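Local coordinates for probable protein phosphatase 2C 50 (Oryza sativa subsp. japonica, PDB 5ZCG) that probably catalyses the magnesium-dependent removal of phosphate from phosphoserine and phosphothreonine in proteins, as part of abscisic acid signalling, at residues E17-A22 with G58-H63; A66-Y71 with E140-T145. The protein carries 5 engineered substitutions. All coordinates share one frame; numbering follows the deposited sequence.

Contact 1: E17-A22 with G58-H63. With MG (magnesium ion), chain F; MG (magnesium ion), chain E.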
ATOM      1  N   GLU A  17      -9.781  -3.789  -4.594  1.00 31.53           N
ATOM      2  CA  GLU A  17      -9.084  -2.972  -3.611  1.00 28.13           C
ATOM      3  C   GLU A  17      -8.460  -1.724  -4.213  1.00 31.90           C
ATOM      4  O   GLU A  17      -7.774  -0.986  -3.495  1.00 34.29           O
ATOM      5  CB  GLU A  17      -8.007  -3.798  -2.896  1.00 23.73           C
ATOM      6  CG  GLU A  17      -8.576  -5.023  -2.191  1.00 28.88           C
ATOM      7  CD  GLU A  17      -7.504  -5.889  -1.564  1.00 36.74           C
ATOM      8  OE1 GLU A  17      -7.844  -6.690  -0.669  1.00 40.84           O
ATOM      9  OE2 GLU A  17      -6.326  -5.770  -1.965  1.00 37.66           O
ATOM     10  N   ASP A  18      -8.656  -1.484  -5.504  1.00 32.61           N
ATOM     11  CA  ASP A  18      -8.333  -0.200  -6.102  1.00 31.56           C
ATOM     12  C   ASP A  18      -9.437   0.797  -5.771  1.00 31.15           C
ATOM     13  O   ASP A  18     -10.615   0.438  -5.670  1.00 30.54           O
ATOM     14  CB  ASP A  18      -8.219  -0.327  -7.624  1.00 30.86           C
ATOM     15  CG  ASP A  18      -6.836  -0.743  -8.097  1.00 29.24           C
ATOM     16  OD1 ASP A  18      -6.010  -1.188  -7.273  1.00 29.11           O
ATOM     17  OD2 ASP A  18      -6.589  -0.641  -9.319  1.00 29.17           O
ATOM     18  N   ALA A  19      -9.045   2.059  -5.596  1.00 29.86           N
ATOM     19  CA  ALA A  19      -9.982   3.161  -5.452  1.00 27.47           C
ATOM     20  C   ALA A  19      -9.497   4.319  -6.311  1.00 30.23           C
ATOM     21  O   ALA A  19      -8.325   4.386  -6.699  1.00 26.79           O
ATOM     22  CB  ALA A  19     -10.131   3.605  -3.991  1.00 28.03           C
ATOM     23  N   SER A  20     -10.411   5.242  -6.599  1.00 31.75           N
ATOM     24  CA  SER A  20     -10.061   6.388  -7.421  1.00 31.04           C
ATOM     25  C   SER A  20     -10.884   7.592  -6.989  1.00 30.20           C
ATOM     26  O   SER A  20     -11.937   7.463  -6.360  1.00 31.03           O
ATOM     27  CB  SER A  20     -10.270   6.087  -8.908  1.00 30.61           C
ATOM     28  OG  SER A  20     -11.647   5.992  -9.211  1.00 33.42           O
ATOM     29  N   ALA A  21     -10.381   8.771  -7.335  1.00 30.72           N
ATOM     30  CA  ALA A  21     -11.038  10.027  -7.003  1.00 28.06           C
ATOM     31  C   ALA A  21     -10.908  10.987  -8.171  1.00 26.81           C
ATOM     32  O   ALA A  21      -9.861  11.043  -8.822  1.00 28.28           O
ATOM     33  CB  ALA A  21     -10.444  10.665  -5.740  1.00 29.75           C
ATOM     34  N   ALA A  22     -11.980  11.734  -8.430  1.00 24.98           N
ATOM     35  CA  ALA A  22     -11.983  12.805  -9.419  1.00 26.66           C
ATOM     36  C   ALA A  22     -12.878  13.909  -8.875  1.00 31.51           C
ATOM     37  O   ALA A  22     -14.104  13.768  -8.862  1.00 34.68           O
ATOM     38  CB  ALA A  22     -12.473  12.312 -10.777  1.00 32.76           C
ATOM     39  N   GLY A  58      -6.992  11.134  -8.587  1.00 25.01           N
ATOM     40  CA  GLY A  58      -6.160  10.253  -7.797  1.00 27.81           C
ATOM     41  C   GLY A  58      -6.466   8.788  -8.007  1.00 28.71           C
ATOM     42  O   GLY A  58      -7.626   8.405  -8.175  1.00 27.21           O
ATOM     43  N   VAL A  59      -5.426   7.961  -7.985  1.00 28.91           N
ATOM     44  CA  VAL A  59      -5.572   6.512  -8.010  1.00 27.95           C
ATOM     45  C   VAL A  59      -4.870   5.954  -6.784  1.00 27.19           C
ATOM     46  O   VAL A  59      -3.706   6.292  -6.513  1.00 27.71           O
ATOM     47  CB  VAL A  59      -5.016   5.901  -9.309  1.00 30.75           C
ATOM     48  CG1 VAL A  59      -4.940   4.372  -9.207  1.00 27.21           C
ATOM     49  CG2 VAL A  59      -5.884   6.322 -10.495  1.00 32.31           C
ATOM     50  N   PHE A  60      -5.582   5.102  -6.042  1.00 26.40           N
ATOM     51  CA  PHE A  60      -5.126   4.564  -4.765  1.00 27.58           C
ATOM     52  C   PHE A  60      -5.226   3.047  -4.835  1.00 27.07           C
ATOM     53  O   PHE A  60      -6.327   2.491  -4.825  1.00 25.96           O
ATOM     54  CB  PHE A  60      -5.961   5.123  -3.615  1.00 22.62           C
ATOM     55  CG  PHE A  60      -6.288   6.584  -3.771  1.00 24.89           C
ATOM     56  CD1 PHE A  60      -5.361   7.553  -3.427  1.00 25.10           C
ATOM     57  CD2 PHE A  60      -7.506   6.984  -4.296  1.00 24.42           C
ATOM     58  CE1 PHE A  60      -5.646   8.895  -3.584  1.00 25.35           C
ATOM     59  CE2 PHE A  60      -7.799   8.322  -4.458  1.00 29.93           C
ATOM     60  CZ  PHE A  60      -6.868   9.281  -4.099  1.00 28.85           C
ATOM     61  N   ASP A  61      -4.084   2.384  -4.895  1.00 26.92           N
ATOM     62  CA  ASP A  61      -4.017   0.934  -5.045  1.00 26.94           C
ATOM     63  C   ASP A  61      -3.845   0.343  -3.648  1.00 23.58           C
ATOM     64  O   ASP A  61      -2.757   0.388  -3.072  1.00 24.42           O
ATOM     65  CB  ASP A  61      -2.877   0.575  -5.994  1.00 25.19           C
ATOM     66  CG  ASP A  61      -2.722  -0.916  -6.220  1.00 27.26           C
ATOM     67  OD1 ASP A  61      -3.373  -1.731  -5.529  1.00 26.54           O
ATOM     68  OD2 ASP A  61      -1.925  -1.268  -7.113  1.00 28.99           O
ATOM     69  N   GLY A  62      -4.930  -0.205  -3.103  1.00 21.37           N
ATOM     70  CA  GLY A  62      -4.871  -0.793  -1.780  1.00 23.88           C
ATOM     71  C   GLY A  62      -4.332  -2.215  -1.796  1.00 24.43           C
ATOM     72  O   GLY A  62      -4.467  -2.947  -2.775  1.00 30.23           O
ATOM     73  N   HIS A  63      -3.665  -2.581  -0.702  1.00 24.95           N
ATOM     74  CA  HIS A  63      -3.230  -3.946  -0.432  1.00 24.18           C
ATOM     75  C   HIS A  63      -3.568  -4.277   1.017  1.00 29.14           C
ATOM     76  O   HIS A  63      -3.697  -3.386   1.863  1.00 33.01           O
ATOM     77  CB  HIS A  63      -1.728  -4.144  -0.695  1.00 22.42           C
ATOM     78  CG  HIS A  63      -0.857  -3.144  -0.002  1.00 31.27           C
ATOM     79  ND1 HIS A  63      -0.392  -2.005  -0.625  1.00 34.37           N
ATOM     80  CD2 HIS A  63      -0.378  -3.103   1.264  1.00 32.61           C
ATOM     81  CE1 HIS A  63       0.339  -1.308   0.226  1.00 34.66           C
ATOM     82  NE2 HIS A  63       0.364  -1.952   1.379  1.00 34.66           N
TER
HETATM   83 MG    MG F 402      -3.948  -3.730  -4.691  1.00 44.02          MG
HETATM   84 MG    MG E 401      -2.232  -3.355  -7.988  1.00 24.70          MG
HETATM   85  O   HOH W   1      -4.950  -5.711  -4.116  1.00 38.19           O
HETATM   86  O   HOH W   2      -3.883  -2.544  -9.031  1.00 27.11           O
HETATM   87  O   HOH W   3      -0.788  -4.136  -7.025  1.00 29.30           O
HETATM   88  O   HOH W   4      -3.276  -4.401  -6.560  1.00 29.73           O
HETATM   89  O   HOH W   5      -1.841  -4.486  -4.534  1.00 37.93           O

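Contact 2: A66-Y71 with E140-T145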
ATOM      1  N   ALA A  66      -9.257  -3.100   1.228  1.00 23.79           N
ATOM      2  CA  ALA A  66      -9.659  -1.910   0.489  1.00 26.30           C
ATOM      3  C   ALA A  66      -9.788  -0.667   1.370  1.00 28.51           C
ATOM      4  O   ALA A  66     -10.011   0.428   0.841  1.00 28.91           O
ATOM      5  CB  ALA A  66     -10.986  -2.156  -0.232  1.00 27.26           C
ATOM      6  N   GLU A  67      -9.604  -0.791   2.687  1.00 29.54           N
ATOM      7  CA  GLU A  67     -10.044   0.277   3.580  1.00 33.66           C
ATOM      8  C   GLU A  67      -9.147   1.506   3.493  1.00 32.65           C
ATOM      9  O   GLU A  67      -9.638   2.638   3.566  1.00 32.45           O
ATOM     10  CB  GLU A  67     -10.092  -0.233   5.023  1.00 37.84           C
ATOM     11  CG  GLU A  67     -11.105  -1.340   5.282  1.00 42.00           C
ATOM     12  CD  GLU A  67     -10.567  -2.718   4.935  1.00 46.46           C
ATOM     13  OE1 GLU A  67     -11.384  -3.624   4.672  1.00 50.99           O
ATOM     14  OE2 GLU A  67      -9.331  -2.894   4.920  1.00 48.16           O
ATOM     15  N   VAL A  68      -7.840   1.317   3.315  1.00 29.59           N
ATOM     16  CA  VAL A  68      -6.952   2.475   3.231  1.00 29.44           C
ATOM     17  C   VAL A  68      -7.073   3.156   1.871  1.00 26.52           C
ATOM     18  O   VAL A  68      -7.047   4.387   1.780  1.00 25.26           O
ATOM     19  CB  VAL A  68      -5.501   2.070   3.551  1.00 26.13           C
ATOM     20  CG1 VAL A  68      -4.551   3.252   3.367  1.00 20.29           C
ATOM     21  CG2 VAL A  68      -5.406   1.538   4.974  1.00 25.57           C
ATOM     22  N   ALA A  69      -7.240   2.382   0.798  1.00 26.18           N
ATOM     23  CA  ALA A  69      -7.476   2.993  -0.509  1.00 28.47           C
ATOM     24  C   ALA A  69      -8.761   3.820  -0.514  1.00 25.71           C
ATOM     25  O   ALA A  69      -8.797   4.930  -1.061  1.00 25.97           O
ATOM     26  CB  ALA A  69      -7.520   1.914  -1.592  1.00 27.73           C
ATOM     27  N   ASN A  70      -9.826   3.296   0.101  1.00 28.17           N
ATOM     28  CA  ASN A  70     -11.084   4.036   0.175  1.00 29.38           C
ATOM     29  C   ASN A  70     -10.952   5.261   1.065  1.00 28.17           C
ATOM     30  O   ASN A  70     -11.504   6.330   0.752  1.00 27.22           O
ATOM     31  CB  ASN A  70     -12.197   3.127   0.696  1.00 30.60           C
ATOM     32  CG  ASN A  70     -12.613   2.083  -0.318  1.00 34.82           C
ATOM     33  OD1 ASN A  70     -12.322   2.209  -1.505  1.00 37.24           O
ATOM     34  ND2 ASN A  70     -13.292   1.044   0.147  1.00 32.46           N
ATOM     35  N   TYR A  71     -10.225   5.128   2.175  1.00 28.60           N
ATOM     36  CA  TYR A  71      -9.991   6.284   3.029  1.00 30.21           C
ATOM     37  C   TYR A  71      -9.230   7.367   2.275  1.00 32.09           C
ATOM     38  O   TYR A  71      -9.520   8.558   2.427  1.00 32.65           O
ATOM     39  CB  TYR A  71      -9.235   5.872   4.292  1.00 25.86           C
ATOM     40  CG  TYR A  71      -9.219   6.964   5.335  1.00 30.48           C
ATOM     41  CD1 TYR A  71     -10.301   7.152   6.186  1.00 32.30           C
ATOM     42  CD2 TYR A  71      -8.134   7.823   5.450  1.00 33.43           C
ATOM     43  CE1 TYR A  71     -10.297   8.156   7.128  1.00 36.12           C
ATOM     44  CE2 TYR A  71      -8.121   8.837   6.395  1.00 32.45           C
ATOM     45  CZ  TYR A  71      -9.205   8.992   7.232  1.00 35.61           C
ATOM     46  OH  TYR A  71      -9.200   9.994   8.165  1.00 40.97           O
ATOM     47  N   GLU A 140      -2.885  -3.115  10.919  1.00 35.84           N
ATOM     48  CA  GLU A 140      -1.581  -2.511  10.682  1.00 33.96           C
ATOM     49  C   GLU A 140      -0.930  -2.961   9.378  1.00 33.07           C
ATOM     50  O   GLU A 140       0.015  -2.306   8.920  1.00 30.73           O
ATOM     51  CB  GLU A 140      -0.648  -2.776  11.872  1.00 36.47           C
ATOM     52  CG  GLU A 140      -0.243  -4.205  12.142  1.00 46.95           C
ATOM     53  CD  GLU A 140       0.846  -4.291  13.209  1.00 53.63           C
ATOM     54  OE1 GLU A 140       1.246  -3.231  13.737  1.00 53.22           O
ATOM     55  OE2 GLU A 140       1.304  -5.413  13.517  1.00 57.55           O
ATOM     56  N   ASN A 141      -1.405  -4.046   8.760  1.00 31.30           N
ATOM     57  CA  ASN A 141      -0.854  -4.516   7.493  1.00 31.86           C
ATOM     58  C   ASN A 141      -1.746  -4.163   6.307  1.00 33.12           C
ATOM     59  O   ASN A 141      -1.718  -4.851   5.282  1.00 34.77           O
ATOM     60  CB  ASN A 141      -0.601  -6.023   7.542  1.00 35.11           C
ATOM     61  CG  ASN A 141      -1.859  -6.819   7.818  1.00 38.78           C
ATOM     62  OD1 ASN A 141      -2.909  -6.259   8.128  1.00 42.81           O
ATOM     63  ND2 ASN A 141      -1.755  -8.140   7.721  1.00 37.36           N
ATOM     64  N   VAL A 142      -2.534  -3.097   6.419  1.00 30.83           N
ATOM     65  CA  VAL A 142      -3.357  -2.606   5.322  1.00 31.55           C
ATOM     66  C   VAL A 142      -2.762  -1.289   4.852  1.00 29.11           C
ATOM     67  O   VAL A 142      -2.411  -0.432   5.672  1.00 29.21           O
ATOM     68  CB  VAL A 142      -4.825  -2.436   5.747  1.00 32.68           C
ATOM     69  CG1 VAL A 142      -5.691  -2.072   4.547  1.00 30.83           C
ATOM     70  CG2 VAL A 142      -5.339  -3.712   6.411  1.00 35.17           C
ATOM     71  N   GLY A 143      -2.650  -1.125   3.534  1.00 27.04           N
ATOM     72  CA  GLY A 143      -2.040   0.065   2.980  1.00 25.77           C
ATOM     73  C   GLY A 143      -2.606   0.419   1.622  1.00 29.90           C
ATOM     74  O   GLY A 143      -3.541  -0.214   1.121  1.00 27.01           O
ATOM     75  N   SER A 144      -2.015   1.448   1.019  1.00 27.07           N
ATOM     76  CA  SER A 144      -2.432   1.844  -0.314  1.00 27.38           C
ATOM     77  C   SER A 144      -1.355   2.710  -0.944  1.00 27.63           C
ATOM     78  O   SER A 144      -0.610   3.404  -0.246  1.00 26.73           O
ATOM     79  CB  SER A 144      -3.764   2.600  -0.283  1.00 26.94           C
ATOM     80  OG  SER A 144      -4.072   3.124  -1.563  1.00 27.45           O
ATOM     81  N   THR A 145      -1.261   2.635  -2.268  1.00 24.73           N
ATOM     82  CA  THR A 145      -0.538   3.658  -2.996  1.00 21.86           C
ATOM     83  C   THR A 145      -1.397   4.908  -3.084  1.00 24.40           C
ATOM     84  O   THR A 145      -2.587   4.903  -2.756  1.00 25.41           O
ATOM     85  CB  THR A 145      -0.177   3.195  -4.403  1.00 25.10           C
ATOM     86  OG1 THR A 145      -1.327   3.321  -5.257  1.00 28.26           O
ATOM     87  CG2 THR A 145       0.267   1.752  -4.381  1.00 22.55           C
TER
HETATM   88  O   HOH W   6      -6.190  -0.346   1.210  1.00 21.08           O

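Contact 1: E17-A22 with G58-H63
Ala19 and Phe60 form a hydrogen-bonded antiparallel pair: Ala19 N donates to Phe60 O at 2.9 Å, and Phe60 N donates in return to Ala19 O. Ala21 and Gly58 exchange the same two bonds; Ser20 with Val59 is the non-hydrogen-bonded pair between them, and Asp18 with Asp61 is another, on the metal side of Ala19-Phe60. At the metal end Gly62 N reaches Glu17 O at 3.0 Å.

The apolar contact centres on the Phe60 ring. Its chi1 of -40° places CG beside the backbone N and lays the ring along the partner strand, where Ala21 CB meets CE2 at the edge, in plane, at 3.8 Å. Gly58 C lies over one face, offset toward the rim; a CB on Gly58 would collide with Phe60 CZ. Cys72 and Ile76 of helix 67-91 also touch the ring. With an alanine here, Ala21 CB would lose its edge contact and a gap would probably open between sheet and helix.

This is one sheet of the PP2C beta sandwich: Ser20 and Val59 face strand 313-319 of the other sheet, and the metal centre lies at the end of the strand pair. Asp61 bridges the two magnesium ions, OD1 binding one at 2.2 Å and OD2 the other at 2.3 Å. Gly62 O also binds the first ion, Asp249 and Asp311 the second, and water 4 joins both.

The remaining acidic groups stand in the second shell of the metals. Asp18 OD1 comes within 3.2 Å of Asp61 OD1 without bonding, the carboxylate planes 71° apart; Ser248 and Thr314 hold Asp18 OD2. Water 1, a ligand of the first ion, donates to Glu17 OE2 at 2.6 Å, an oxygen also hydrogen-bonded by a polar side chain of another protein's chain.

Contact 2: A66-Y71 with E140-T145
Val68 and Ala69, in the first turn of helix 67-91, pass over the start of strand 143-151, with CA separations of 5.5 Å from Val68 to Gly143 and 5.2 Å from Ala69 to Ser144. No direct hydrogen bond joins the segments, but water 6 links their backbones: it accepts from Ala69 N at 3.0 Å and donates to Gly143 O at 2.7 Å.

Val68 spreads its two methyl branches over different residues. CG2 rests on Val142 CG1 at 3.6 Å, the two side chains sliding past each other in opposite directions. CG1, turned anti to the backbone N (chi1 176°), lies 3.8 Å from Ser144 CB, while CB sits over the Gly143 carbonyl group. Glu67 adds a lesser contact at the exposed margin: a bend at chi2 of 84° brings OE2 back to Val142 CG1, the two side chains crossing at about a right angle.

Ser144 meets the helix with both CB and OG. Its OG lies 3.6 Å from Ala69 CA and is also close to Ala69 CB, a purely van der Waals approach. The hydroxyl proton is spent within the strand segment, where OG donates to Thr145 O at 2.6 Å, in the carbonyl plane and on a lone pair. A polar atom buried beneath the helix is thereby satisfied without a hydrogen bond to 66-71.

Phe60 touches both Ala69 and Ser144, and helix 99-118 reaches Val68 through Val118. The arrangement is that of a helix layer laid on the outer face of the central beta sandwich, as expected of the PP2C fold.

The two contacts lie with their centres 9 Å apart and meet directly within one sheet, where strand 53-63 is the antiparallel neighbour of strand 143-151. Asp61 O lies 2.8 Å from Thr145 N and His63 N 3.0 Å from Gly143 O, both probable hydrogen bonds. Along the chain they come in series: contact 1 is complete before contact 2 begins, and strand 53-63 leads straight into helix 67-91, which then packs back over the sheet. Contact 1 pairs the ligand-bearing strand 53-63 with strand 18-28, whereas contact 2 covers the face of that sheet turned away from strand 313-319. Together they join the magnesium site to the sheet and its helical cover.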